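Local coordinates for protein N-acylethanolamine-hydrolyzing acid amidase subunit beta (Caenorhabditis elegans, PDB 6DY3) that probably hydrolyses bioactive fatty acid amides such as N-palmitoylethanolamine to ethanolamine and free fatty acid, as the beta subunit of a self-cleaving N-terminal nucleophile amidase, at residues His117-Ser122 against Ile137-Trp142; Leu68-Ser73 against Glu161-Asn166; Ala104-Ala109 against Lys131-Val136. All coordinates share one frame; numbering follows the deposited sequence.

Contact 1 of 3, residues His117-Ser122 against Ile137-Trp142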
ATOM      1  N   HIS B 117       1.802  -9.941  16.963  1.00 49.72           N
ATOM      2  CA  HIS B 117       0.442  -9.592  17.341  1.00 47.51           C
ATOM      3  C   HIS B 117      -0.452  -9.867  16.144  1.00 42.60           C
ATOM      4  O   HIS B 117       0.027 -10.065  15.028  1.00 40.22           O
ATOM      5  CB  HIS B 117       0.340  -8.130  17.797  1.00 47.82           C
ATOM      6  CG  HIS B 117       0.988  -7.154  16.865  1.00 46.35           C
ATOM      7  ND1 HIS B 117       0.813  -7.193  15.500  1.00 44.99           N
ATOM      8  CD2 HIS B 117       1.823  -6.117  17.107  1.00 48.60           C
ATOM      9  CE1 HIS B 117       1.505  -6.217  14.940  1.00 44.77           C
ATOM     10  NE2 HIS B 117       2.128  -5.550  15.893  1.00 47.71           N
ATOM     11  N   LEU B 118      -1.758  -9.895  16.395  1.00 38.54           N
ATOM     12  CA  LEU B 118      -2.710 -10.129  15.315  1.00 35.56           C
ATOM     13  C   LEU B 118      -2.498  -9.115  14.201  1.00 37.58           C
ATOM     14  O   LEU B 118      -2.538  -7.901  14.429  1.00 33.07           O
ATOM     15  CB  LEU B 118      -4.147 -10.061  15.837  1.00 35.39           C
ATOM     16  CG  LEU B 118      -4.699 -11.311  16.528  1.00 39.62           C
ATOM     17  CD1 LEU B 118      -6.095 -11.033  17.044  1.00 42.63           C
ATOM     18  CD2 LEU B 118      -4.714 -12.524  15.601  1.00 40.79           C
ATOM     19  N   PHE B 119      -2.264  -9.616  12.993  1.00 46.44           N
ATOM     20  CA  PHE B 119      -2.115  -8.754  11.834  1.00 44.13           C
ATOM     21  C   PHE B 119      -2.563  -9.522  10.603  1.00 43.63           C
ATOM     22  O   PHE B 119      -2.293 -10.720  10.477  1.00 44.59           O
ATOM     23  CB  PHE B 119      -0.674  -8.271  11.670  1.00 42.38           C
ATOM     24  CG  PHE B 119      -0.549  -7.057  10.811  1.00 41.18           C
ATOM     25  CD1 PHE B 119      -0.731  -5.793  11.350  1.00 42.82           C
ATOM     26  CD2 PHE B 119      -0.261  -7.175   9.460  1.00 41.83           C
ATOM     27  CE1 PHE B 119      -0.622  -4.666  10.555  1.00 44.58           C
ATOM     28  CE2 PHE B 119      -0.150  -6.053   8.652  1.00 39.91           C
ATOM     29  CZ  PHE B 119      -0.331  -4.797   9.196  1.00 42.69           C
ATOM     30  N   SER B 120      -3.261  -8.833   9.715  1.00 40.91           N
ATOM     31  CA  SER B 120      -3.801  -9.482   8.536  1.00 36.51           C
ATOM     32  C   SER B 120      -2.656 -10.064   7.708  1.00 37.56           C
ATOM     33  O   SER B 120      -1.627  -9.393   7.528  1.00 35.51           O
ATOM     34  CB  SER B 120      -4.606  -8.482   7.709  1.00 36.39           C
ATOM     35  OG  SER B 120      -5.321  -9.129   6.670  1.00 42.07           O
ATOM     36  N   PRO B 121      -2.772 -11.300   7.219  1.00 35.91           N
ATOM     37  CA  PRO B 121      -1.681 -11.869   6.418  1.00 33.39           C
ATOM     38  C   PRO B 121      -1.371 -10.982   5.222  1.00 30.44           C
ATOM     39  O   PRO B 121      -2.269 -10.504   4.526  1.00 27.85           O
ATOM     40  CB  PRO B 121      -2.226 -13.237   5.996  1.00 32.91           C
ATOM     41  CG  PRO B 121      -3.228 -13.576   7.031  1.00 34.78           C
ATOM     42  CD  PRO B 121      -3.856 -12.272   7.424  1.00 35.82           C
ATOM     43  N   SER B 122      -0.086 -10.748   4.999  1.00 32.68           N
ATOM     44  CA  SER B 122       0.341  -9.797   3.985  1.00 34.60           C
ATOM     45  C   SER B 122       1.856  -9.888   3.865  1.00 31.85           C
ATOM     46  O   SER B 122       2.522 -10.578   4.641  1.00 27.82           O
ATOM     47  CB  SER B 122      -0.102  -8.376   4.343  1.00 34.51           C
ATOM     48  OG  SER B 122       0.339  -8.035   5.643  1.00 35.13           O
ATOM     49  N   ILE B 137       8.801  -8.663   4.816  1.00 33.53           N
ATOM     50  CA  ILE B 137       8.230  -9.135   6.073  1.00 35.47           C
ATOM     51  C   ILE B 137       6.969  -9.923   5.748  1.00 36.52           C
ATOM     52  O   ILE B 137       6.021  -9.386   5.163  1.00 36.61           O
ATOM     53  CB  ILE B 137       7.926  -7.971   7.027  1.00 34.64           C
ATOM     54  CG1 ILE B 137       9.213  -7.206   7.348  1.00 38.88           C
ATOM     55  CG2 ILE B 137       7.244  -8.487   8.300  1.00 36.09           C
ATOM     56  CD1 ILE B 137       8.999  -5.930   8.135  1.00 39.11           C
ATOM     57  N   SER B 138       6.954 -11.192   6.131  1.00 37.39           N
ATOM     58  CA  SER B 138       5.819 -12.069   5.878  1.00 39.64           C
ATOM     59  C   SER B 138       4.967 -12.127   7.137  1.00 39.56           C
ATOM     60  O   SER B 138       5.362 -12.742   8.132  1.00 40.48           O
ATOM     61  CB  SER B 138       6.289 -13.464   5.477  1.00 41.61           C
ATOM     62  OG  SER B 138       7.131 -13.389   4.343  1.00 47.88           O
ATOM     63  N   ARG B 139       3.804 -11.484   7.093  1.00 35.55           N
ATOM     64  CA  ARG B 139       2.828 -11.598   8.169  1.00 35.05           C
ATOM     65  C   ARG B 139       2.052 -12.888   7.950  1.00 38.50           C
ATOM     66  O   ARG B 139       1.315 -13.020   6.965  1.00 35.63           O
ATOM     67  CB  ARG B 139       1.899 -10.387   8.192  1.00 34.03           C
ATOM     68  CG  ARG B 139       2.613  -9.063   8.431  1.00 31.76           C
ATOM     69  CD  ARG B 139       3.398  -9.064   9.739  1.00 32.87           C
ATOM     70  NE  ARG B 139       2.618  -9.584  10.859  1.00 34.35           N
ATOM     71  CZ  ARG B 139       2.960  -9.454  12.135  1.00 37.09           C
ATOM     72  NH1 ARG B 139       4.069  -8.815  12.468  1.00 39.52           N
ATOM     73  NH2 ARG B 139       2.187  -9.962  13.078  1.00 38.67           N
ATOM     74  N   ASN B 140       2.214 -13.838   8.863  1.00 47.83           N
ATOM     75  CA  ASN B 140       1.628 -15.160   8.716  1.00 52.70           C
ATOM     76  C   ASN B 140       0.311 -15.239   9.472  1.00 53.49           C
ATOM     77  O   ASN B 140      -0.051 -14.349  10.244  1.00 53.09           O
ATOM     78  CB  ASN B 140       2.594 -16.237   9.220  1.00 55.75           C
ATOM     79  CG  ASN B 140       3.919 -16.222   8.488  1.00 56.36           C
ATOM     80  OD1 ASN B 140       3.963 -16.110   7.265  1.00 55.87           O
ATOM     81  ND2 ASN B 140       5.012 -16.324   9.238  1.00 58.33           N
ATOM     82  N   ARG B 141      -0.409 -16.327   9.231  1.00 59.10           N
ATOM     83  CA  ARG B 141      -1.629 -16.618   9.959  1.00 64.17           C
ATOM     84  C   ARG B 141      -1.266 -17.020  11.399  1.00 64.76           C
ATOM     85  O   ARG B 141      -0.640 -18.071  11.590  1.00 66.89           O
ATOM     86  CB  ARG B 141      -2.410 -17.736   9.281  1.00 67.87           C
ATOM     87  CG  ARG B 141      -3.003 -17.338   7.946  1.00 67.48           C
ATOM     88  CD  ARG B 141      -3.654 -18.525   7.268  1.00 68.81           C
ATOM     89  NE  ARG B 141      -4.442 -18.135   6.102  1.00 70.86           N
ATOM     90  CZ  ARG B 141      -5.012 -18.996   5.262  1.00 72.34           C
ATOM     91  NH1 ARG B 141      -4.878 -20.304   5.455  1.00 71.02           N
ATOM     92  NH2 ARG B 141      -5.721 -18.550   4.227  1.00 73.47           N
ATOM     93  N   TRP B 142      -1.629 -16.228  12.416  1.00 60.75           N
ATOM     94  CA  TRP B 142      -2.336 -14.941  12.294  1.00 56.24           C
ATOM     95  C   TRP B 142      -1.656 -13.872  13.129  1.00 52.20           C
ATOM     96  O   TRP B 142      -2.167 -12.760  13.249  1.00 51.23           O
ATOM     97  CB  TRP B 142      -3.794 -15.093  12.731  1.00 57.84           C
ATOM     98  CG  TRP B 142      -4.576 -16.058  11.889  1.00 57.99           C
ATOM     99  CD1 TRP B 142      -4.780 -17.382  12.137  1.00 58.42           C
ATOM    100  CD2 TRP B 142      -5.267 -15.768  10.667  1.00 54.75           C
ATOM    101  NE1 TRP B 142      -5.548 -17.938  11.144  1.00 58.83           N
ATOM    102  CE2 TRP B 142      -5.859 -16.969  10.228  1.00 54.95           C
ATOM    103  CE3 TRP B 142      -5.441 -14.613   9.902  1.00 51.54           C
ATOM    104  CZ2 TRP B 142      -6.615 -17.046   9.060  1.00 52.10           C
ATOM    105  CZ3 TRP B 142      -6.188 -14.692   8.742  1.00 50.52           C
ATOM    106  CH2 TRP B 142      -6.766 -15.901   8.332  1.00 49.53           C
TER
HETATM  107  O   HOH W   1       0.351 -11.666  11.203  1.00 36.38           O
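S122 and R139 face each other as an antiparallel hydrogen-bonded pair. R139 N gives its proton to S122 O at 2.9 Å, and the return bond, from S122 N to R139 O, is weak. Further up the loop F119 N donates to W142 O over 3.2 Å, a fairly straight bond (163° at the hydrogen), and L118 CA sends a CA-H...O contact to the same oxygen. Between these points water 1 joins the chains: it donates to F119 O and N140 O and accepts from R139 NE, at the edge of the guanidinium. This is where the loop after helix 106-113 turns into strand 122-127 and pairs with the end of strand 134-139, neighbouring strands of the antiparallel sheet in the Ntn-hydrolase fold. R139 bends at both chi2 and chi3 (-58° and -47°), which brings its chain across F119: CG lies 3.6 Å from F119 CD2, while NE and NH2 come up to F119 CB. At the far end of the arginine, NH1 bonds to the carbonyls of F113, at the end of helix 106-113, and of R115. S122 OG donates to S120 O (3.0 Å), a bond within the loop that spans P121. Beyond it, a cis peptide precedes W142, whose six-membered ring meets P121 at one corner, CG and CD each 3.6 Å from CZ3. R141 CG lies over the indole face, and L118 CD2 reaches W142 CB at 4.0 Å. W142 also packs against M82 and E83 of helix 76-89.

Contact 2 of 3, residues Leu68-Ser73 against Glu161-Asn166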
ATOM      1  N   LEU B  68       2.789  -2.493   1.042  1.00 27.85           N
ATOM      2  CA  LEU B  68       2.112  -3.676   1.555  1.00 31.16           C
ATOM      3  C   LEU B  68       1.422  -4.417   0.418  1.00 31.23           C
ATOM      4  O   LEU B  68       0.695  -3.811  -0.375  1.00 27.90           O
ATOM      5  CB  LEU B  68       1.088  -3.306   2.629  1.00 32.04           C
ATOM      6  CG  LEU B  68       0.376  -4.496   3.267  1.00 29.92           C
ATOM      7  CD1 LEU B  68       0.326  -4.348   4.777  1.00 26.24           C
ATOM      8  CD2 LEU B  68      -1.023  -4.641   2.689  1.00 31.81           C
ATOM      9  N   ASN B  69       1.668  -5.722   0.339  1.00 31.02           N
ATOM     10  CA  ASN B  69       0.972  -6.611  -0.579  1.00 29.17           C
ATOM     11  C   ASN B  69       0.019  -7.494   0.215  1.00 28.81           C
ATOM     12  O   ASN B  69       0.408  -8.086   1.227  1.00 28.48           O
ATOM     13  CB  ASN B  69       1.953  -7.484  -1.362  1.00 30.50           C
ATOM     14  CG  ASN B  69       2.866  -6.681  -2.267  1.00 35.09           C
ATOM     15  OD1 ASN B  69       2.911  -5.449  -2.193  1.00 38.69           O
ATOM     16  ND2 ASN B  69       3.606  -7.380  -3.128  1.00 31.86           N
ATOM     17  N   ALA B  70      -1.218  -7.594  -0.250  1.00 32.14           N
ATOM     18  CA  ALA B  70      -2.136  -8.544   0.346  1.00 32.61           C
ATOM     19  C   ALA B  70      -1.636  -9.954   0.082  1.00 35.37           C
ATOM     20  O   ALA B  70      -0.972 -10.223  -0.922  1.00 36.81           O
ATOM     21  CB  ALA B  70      -3.541  -8.360  -0.218  1.00 31.75           C
ATOM     22  N   ARG B  71      -1.940 -10.857   1.009  1.00 36.84           N
ATOM     23  CA  ARG B  71      -1.479 -12.237   0.935  1.00 36.99           C
ATOM     24  C   ARG B  71      -2.706 -13.132   0.899  1.00 38.07           C
ATOM     25  O   ARG B  71      -3.503 -13.135   1.843  1.00 35.91           O
ATOM     26  CB  ARG B  71      -0.585 -12.581   2.127  1.00 37.28           C
ATOM     27  CG  ARG B  71       0.235 -13.833   1.969  1.00 39.33           C
ATOM     28  CD  ARG B  71       1.129 -14.009   3.179  1.00 40.63           C
ATOM     29  NE  ARG B  71       1.963 -15.200   3.094  1.00 44.70           N
ATOM     30  CZ  ARG B  71       2.748 -15.622   4.076  1.00 48.23           C
ATOM     31  NH1 ARG B  71       2.798 -14.949   5.219  1.00 46.90           N
ATOM     32  NH2 ARG B  71       3.482 -16.715   3.922  1.00 52.12           N
ATOM     33  N   TYR B  72      -2.851 -13.882  -0.189  1.00 41.08           N
ATOM     34  CA  TYR B  72      -4.002 -14.748  -0.404  1.00 43.90           C
ATOM     35  C   TYR B  72      -3.540 -16.195  -0.425  1.00 51.64           C
ATOM     36  O   TYR B  72      -2.751 -16.590  -1.291  1.00 46.75           O
ATOM     37  CB  TYR B  72      -4.722 -14.403  -1.711  1.00 41.05           C
ATOM     38  CG  TYR B  72      -5.075 -12.943  -1.846  1.00 37.48           C
ATOM     39  CD1 TYR B  72      -6.021 -12.362  -1.010  1.00 35.55           C
ATOM     40  CD2 TYR B  72      -4.476 -12.147  -2.820  1.00 35.02           C
ATOM     41  CE1 TYR B  72      -6.355 -11.025  -1.127  1.00 35.44           C
ATOM     42  CE2 TYR B  72      -4.804 -10.810  -2.950  1.00 33.51           C
ATOM     43  CZ  TYR B  72      -5.748 -10.252  -2.098  1.00 36.53           C
ATOM     44  OH  TYR B  72      -6.087  -8.920  -2.207  1.00 37.42           O
ATOM     45  N   SER B  73      -4.046 -16.979   0.512  1.00 67.42           N
ATOM     46  CA  SER B  73      -3.783 -18.405   0.568  1.00 76.95           C
ATOM     47  C   SER B  73      -5.089 -19.137   0.283  1.00 76.85           C
ATOM     48  O   SER B  73      -6.138 -18.521   0.064  1.00 76.28           O
ATOM     49  CB  SER B  73      -3.204 -18.792   1.932  1.00 76.78           C
ATOM     50  OG  SER B  73      -2.010 -18.072   2.212  1.00 74.82           O
ATOM     51  N   GLU B 161       8.182  -9.776  -4.442  1.00 33.58           N
ATOM     52  CA  GLU B 161       7.066 -10.444  -3.800  1.00 36.82           C
ATOM     53  C   GLU B 161       5.763  -9.970  -4.433  1.00 34.81           C
ATOM     54  O   GLU B 161       5.647  -8.818  -4.854  1.00 37.70           O
ATOM     55  CB  GLU B 161       7.072 -10.185  -2.280  1.00 38.44           C
ATOM     56  CG  GLU B 161       6.258 -11.185  -1.474  1.00 42.94           C
ATOM     57  CD  GLU B 161       6.637 -12.631  -1.778  1.00 46.35           C
ATOM     58  OE1 GLU B 161       7.729 -13.064  -1.344  1.00 47.05           O
ATOM     59  OE2 GLU B 161       5.854 -13.327  -2.466  1.00 46.00           O
ATOM     60  N   THR B 162       4.779 -10.874  -4.503  1.00 30.93           N
ATOM     61  CA  THR B 162       3.459 -10.524  -5.017  1.00 28.35           C
ATOM     62  C   THR B 162       2.434 -10.852  -3.938  1.00 28.43           C
ATOM     63  O   THR B 162       2.570 -10.373  -2.817  1.00 32.77           O
ATOM     64  CB  THR B 162       3.196 -11.198  -6.355  1.00 31.45           C
ATOM     65  OG1 THR B 162       3.259 -12.624  -6.193  1.00 36.14           O
ATOM     66  CG2 THR B 162       4.210 -10.772  -7.378  1.00 32.22           C
ATOM     67  N   ASN B 163       1.411 -11.656  -4.251  1.00 30.65           N
ATOM     68  CA  ASN B 163       0.257 -11.857  -3.391  1.00 30.14           C
ATOM     69  C   ASN B 163       0.110 -13.273  -2.849  1.00 28.32           C
ATOM     70  O   ASN B 163      -0.766 -13.500  -2.008  1.00 33.29           O
ATOM     71  CB  ASN B 163      -1.023 -11.509  -4.164  1.00 34.91           C
ATOM     72  CG  ASN B 163      -1.090 -10.054  -4.539  1.00 35.12           C
ATOM     73  OD1 ASN B 163      -1.288  -9.719  -5.711  1.00 34.96           O
ATOM     74  ND2 ASN B 163      -0.931  -9.174  -3.553  1.00 33.76           N
ATOM     75  N   PHE B 164       0.894 -14.234  -3.315  1.00 28.87           N
ATOM     76  CA  PHE B 164       0.624 -15.636  -3.026  1.00 31.78           C
ATOM     77  C   PHE B 164       1.817 -16.288  -2.332  1.00 38.95           C
ATOM     78  O   PHE B 164       2.834 -15.650  -2.054  1.00 38.84           O
ATOM     79  CB  PHE B 164       0.275 -16.384  -4.314  1.00 34.12           C
ATOM     80  CG  PHE B 164      -0.709 -15.657  -5.192  1.00 31.03           C
ATOM     81  CD1 PHE B 164      -2.042 -15.561  -4.835  1.00 28.66           C
ATOM     82  CD2 PHE B 164      -0.304 -15.096  -6.386  1.00 32.20           C
ATOM     83  CE1 PHE B 164      -2.941 -14.902  -5.636  1.00 27.08           C
ATOM     84  CE2 PHE B 164      -1.206 -14.437  -7.196  1.00 31.19           C
ATOM     85  CZ  PHE B 164      -2.526 -14.343  -6.819  1.00 29.54           C
ATOM     86  N   ASP B 165       1.653 -17.576  -2.018  1.00 49.20           N
ATOM     87  CA  ASP B 165       2.714 -18.409  -1.457  1.00 55.42           C
ATOM     88  C   ASP B 165       2.590 -19.819  -2.034  1.00 50.68           C
ATOM     89  O   ASP B 165       1.670 -20.121  -2.802  1.00 51.90           O
ATOM     90  CB  ASP B 165       2.672 -18.404   0.080  1.00 57.00           C
ATOM     91  CG  ASP B 165       1.268 -18.467   0.622  1.00 63.16           C
ATOM     92  OD1 ASP B 165       0.426 -19.151   0.004  1.00 71.65           O
ATOM     93  OD2 ASP B 165       1.004 -17.834   1.668  1.00 62.16           O
ATOM     94  N   ASN B 166       3.532 -20.682  -1.668  1.00 43.66           N
ATOM     95  CA  ASN B 166       3.516 -22.107  -2.048  1.00 43.84           C
ATOM     96  C   ASN B 166       3.492 -22.203  -3.578  1.00 43.60           C
ATOM     97  O   ASN B 166       4.144 -21.396  -4.257  1.00 45.96           O
ATOM     98  CB  ASN B 166       2.363 -22.776  -1.341  1.00 45.40           C
ATOM     99  CG  ASN B 166       2.530 -22.771   0.163  1.00 48.12           C
ATOM    100  OD1 ASN B 166       3.596 -23.117   0.681  1.00 48.93           O
ATOM    101  ND2 ASN B 166       1.496 -22.334   0.872  1.00 48.42           N
TER
HETATM  102  O   HOH W   2      -1.539 -18.461  -2.717  1.00 26.66           O
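Next to the presumed nucleophile C1 of this Ntn hydrolase, the end of strand 64-70 lies against the loop that follows strand 158-161, so the contact bridges the two sheets of the fold at the probable active site. N163, probably important for activity, lies in the middle. Its ND2 donates to A70 O at 2.8 Å, nearly straight (164°) and close to the amide plane, while its OD1 accepts from the C1 amino group and from R174. Both ends of its amide are thus taken, which fixes the amide's rotation and the oxygen that meets C1. Its backbone is gripped too: Y72 N donates to N163 O at 2.8 Å. N69 also reaches the loop, its ND2 bonding to T162 O at 3.2 Å from above the carbonyl plane and its OD1 to S3. Farther out, R71 leaves its backbone with CG anti to N (chi1 -164°) and runs extended to NE, which brings NE to D165 OD2 at 3.1 Å in a weak bond, part of a salt bridge, the guanidinium and carboxylate planes being 63° apart. NH1 goes to N140 OD1, and weakly to R139 O. A leucine here would probably leave the D165 carboxylate without its positive partner and N140 OD1 without this donor. Y72 runs alongside N163, and its OH bonds to D100 of the alpha subunit. Its ring edge meets F164, with CD2 at 4.2 Å from CE1, while water 2 donates to Y72 O at 2.6 Å.

Contact 3 of 3, residues Ala104-Ala109 against Lys131-Val136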
ATOM      1  N   ALA B 104      11.227   6.539  13.029  1.00 56.75           N
ATOM      2  CA  ALA B 104      12.072   7.451  12.267  1.00 55.30           C
ATOM      3  C   ALA B 104      13.099   6.751  11.384  1.00 55.53           C
ATOM      4  O   ALA B 104      13.509   7.323  10.367  1.00 55.99           O
ATOM      5  CB  ALA B 104      12.800   8.399  13.220  1.00 54.25           C
ATOM      6  N   THR B 105      13.533   5.543  11.735  1.00 53.50           N
ATOM      7  CA  THR B 105      14.598   4.870  11.006  1.00 50.46           C
ATOM      8  C   THR B 105      14.109   3.544  10.434  1.00 46.26           C
ATOM      9  O   THR B 105      13.126   2.959  10.896  1.00 42.86           O
ATOM     10  CB  THR B 105      15.822   4.627  11.904  1.00 50.06           C
ATOM     11  OG1 THR B 105      15.457   3.789  13.007  1.00 49.09           O
ATOM     12  CG2 THR B 105      16.364   5.943  12.427  1.00 50.47           C
ATOM     13  N   TYR B 106      14.827   3.077   9.409  1.00 48.94           N
ATOM     14  CA  TYR B 106      14.523   1.788   8.797  1.00 45.33           C
ATOM     15  C   TYR B 106      14.447   0.694   9.852  1.00 48.30           C
ATOM     16  O   TYR B 106      13.497  -0.097   9.879  1.00 51.16           O
ATOM     17  CB  TYR B 106      15.584   1.452   7.746  1.00 41.84           C
ATOM     18  CG  TYR B 106      15.570   0.018   7.258  1.00 43.85           C
ATOM     19  CD1 TYR B 106      14.877  -0.337   6.103  1.00 43.04           C
ATOM     20  CD2 TYR B 106      16.257  -0.977   7.937  1.00 44.26           C
ATOM     21  CE1 TYR B 106      14.865  -1.643   5.649  1.00 41.41           C
ATOM     22  CE2 TYR B 106      16.249  -2.290   7.490  1.00 41.10           C
ATOM     23  CZ  TYR B 106      15.553  -2.619   6.347  1.00 41.30           C
ATOM     24  OH  TYR B 106      15.546  -3.925   5.896  1.00 39.82           O
ATOM     25  N   THR B 107      15.442   0.635  10.735  1.00 50.14           N
ATOM     26  CA  THR B 107      15.469  -0.415  11.746  1.00 53.58           C
ATOM     27  C   THR B 107      14.263  -0.323  12.672  1.00 51.91           C
ATOM     28  O   THR B 107      13.713  -1.348  13.091  1.00 47.98           O
ATOM     29  CB  THR B 107      16.767  -0.335  12.547  1.00 57.97           C
ATOM     30  OG1 THR B 107      17.880  -0.321  11.646  1.00 59.01           O
ATOM     31  CG2 THR B 107      16.892  -1.531  13.484  1.00 58.11           C
ATOM     32  N   GLU B 108      13.849   0.897  13.020  1.00 55.72           N
ATOM     33  CA  GLU B 108      12.678   1.057  13.876  1.00 59.18           C
ATOM     34  C   GLU B 108      11.412   0.600  13.165  1.00 57.19           C
ATOM     35  O   GLU B 108      10.551  -0.050  13.770  1.00 55.80           O
ATOM     36  CB  GLU B 108      12.547   2.512  14.322  1.00 62.27           C
ATOM     37  CG  GLU B 108      13.532   2.920  15.400  1.00 67.01           C
ATOM     38  CD  GLU B 108      13.504   4.410  15.694  1.00 69.59           C
ATOM     39  OE1 GLU B 108      13.364   5.212  14.747  1.00 67.54           O
ATOM     40  OE2 GLU B 108      13.609   4.777  16.881  1.00 73.57           O
ATOM     41  N   ALA B 109      11.286   0.922  11.877  1.00 55.95           N
ATOM     42  CA  ALA B 109      10.096   0.531  11.132  1.00 52.60           C
ATOM     43  C   ALA B 109      10.022  -0.982  10.960  1.00 49.03           C
ATOM     44  O   ALA B 109       8.942  -1.571  11.082  1.00 50.61           O
ATOM     45  CB  ALA B 109      10.078   1.229   9.773  1.00 50.57           C
ATOM     46  N   LYS B 131      23.498  -0.576   4.124  1.00 52.48           N
ATOM     47  CA  LYS B 131      23.733  -1.831   3.428  1.00 48.81           C
ATOM     48  C   LYS B 131      22.719  -2.889   3.838  1.00 48.93           C
ATOM     49  O   LYS B 131      22.381  -3.029   5.016  1.00 46.51           O
ATOM     50  CB  LYS B 131      25.148  -2.328   3.706  1.00 50.97           C
ATOM     51  CG  LYS B 131      25.486  -3.665   3.073  1.00 51.43           C
ATOM     52  CD  LYS B 131      26.861  -4.134   3.520  1.00 55.60           C
ATOM     53  CE  LYS B 131      27.220  -5.478   2.918  1.00 60.34           C
ATOM     54  NZ  LYS B 131      28.437  -6.043   3.558  1.00 65.97           N
ATOM     55  N   ASN B 132      22.246  -3.647   2.846  1.00 53.06           N
ATOM     56  CA  ASN B 132      21.316  -4.755   3.046  1.00 49.77           C
ATOM     57  C   ASN B 132      20.029  -4.310   3.723  1.00 48.28           C
ATOM     58  O   ASN B 132      19.281  -5.142   4.244  1.00 52.61           O
ATOM     59  CB  ASN B 132      21.969  -5.889   3.847  1.00 50.13           C
ATOM     60  CG  ASN B 132      22.889  -6.750   2.995  1.00 51.92           C
ATOM     61  OD1 ASN B 132      22.644  -6.960   1.807  1.00 48.87           O
ATOM     62  ND2 ASN B 132      23.955  -7.250   3.602  1.00 54.91           N
ATOM     63  N   GLU B 133      19.747  -3.007   3.723  1.00 44.74           N
ATOM     64  CA  GLU B 133      18.516  -2.489   4.318  1.00 43.99           C
ATOM     65  C   GLU B 133      17.389  -2.619   3.293  1.00 43.74           C
ATOM     66  O   GLU B 133      16.910  -1.650   2.701  1.00 42.73           O
ATOM     67  CB  GLU B 133      18.698  -1.055   4.792  1.00 44.51           C
ATOM     68  CG  GLU B 133      19.479  -0.950   6.093  1.00 48.73           C
ATOM     69  CD  GLU B 133      19.308   0.390   6.794  1.00 49.15           C
ATOM     70  OE1 GLU B 133      18.924   1.374   6.127  1.00 47.80           O
ATOM     71  OE2 GLU B 133      19.583   0.463   8.011  1.00 49.67           O
ATOM     72  N   GLY B 134      16.998  -3.870   3.066  1.00 44.70           N
ATOM     73  CA  GLY B 134      15.855  -4.207   2.244  1.00 41.32           C
ATOM     74  C   GLY B 134      15.310  -5.551   2.679  1.00 39.81           C
ATOM     75  O   GLY B 134      16.049  -6.539   2.698  1.00 42.79           O
ATOM     76  N   VAL B 135      14.033  -5.612   3.049  1.00 35.15           N
ATOM     77  CA  VAL B 135      13.474  -6.814   3.652  1.00 34.30           C
ATOM     78  C   VAL B 135      12.044  -7.024   3.173  1.00 32.65           C
ATOM     79  O   VAL B 135      11.300  -6.072   2.926  1.00 32.56           O
ATOM     80  CB  VAL B 135      13.508  -6.738   5.195  1.00 36.96           C
ATOM     81  CG1 VAL B 135      12.598  -5.616   5.705  1.00 33.75           C
ATOM     82  CG2 VAL B 135      13.108  -8.074   5.801  1.00 40.65           C
ATOM     83  N   VAL B 136      11.671  -8.292   3.038  1.00 31.58           N
ATOM     84  CA  VAL B 136      10.279  -8.695   2.895  1.00 30.02           C
ATOM     85  C   VAL B 136       9.840  -9.254   4.236  1.00 31.84           C
ATOM     86  O   VAL B 136      10.460 -10.189   4.755  1.00 33.17           O
ATOM     87  CB  VAL B 136      10.094  -9.731   1.775  1.00 29.46           C
ATOM     88  CG1 VAL B 136       8.688 -10.302   1.800  1.00 29.00           C
ATOM     89  CG2 VAL B 136      10.374  -9.104   0.423  1.00 28.57           C
TER
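With CG swung opposite the backbone nitrogen (chi1 167°), the ring of Y106 leaves the first turn of helix 106-113 and reaches E133. The glutamate in turn runs extended beyond CG, back along the tyrosine in the opposite direction. E133 CB sits 3.7 Å from the ring centroid, only 7° off the normal, a clear CH-pi contact, and the carboxylate follows, stacked near CD2 with its plane 21° from that of the ring. At the far end Y106 OH approaches V135 CG1 to 3.4 Å. The helix start is a capping box: T105 OG1 takes a weak bond from E108 N, and E108 OE1 receives one from T105 N. E133 is the centre of an inverse gamma turn that leads into strand 134-139. The contact joins the start of helix 106-113 to the start of that strand, with V126 and Y64 of the same sheet also touching the tyrosine. E133 OE1 is engaged by the backbone amides of I129 and K130, which would hold the carboxylate in place and spread its charge; what passes between helix and strand is mainly van der Waals and CH-pi contact.

All three contacts bear on the seven-stranded antiparallel sheet. Contacts 1 and 3 share strand 134-139: contact 3 sits where it begins and contact 1 where it ends, their centres about 18 Å apart. Contact 2 carries the end of strand 64-70 across to the five-stranded sheet; its centre is about 11 Å from that of contact 1 and about 20 Å from that of contact 3. Along the chain the order is 68-73, 104-109, 117-122, 131-136, 137-142, 161-166, so contact 2 encloses the other two, whose segments alternate. Contacts 1 and 2 also touch where S122 packs on N69. Contact 2 alone of the three holds a residue of the probable active site, and contact 3 lies away from it.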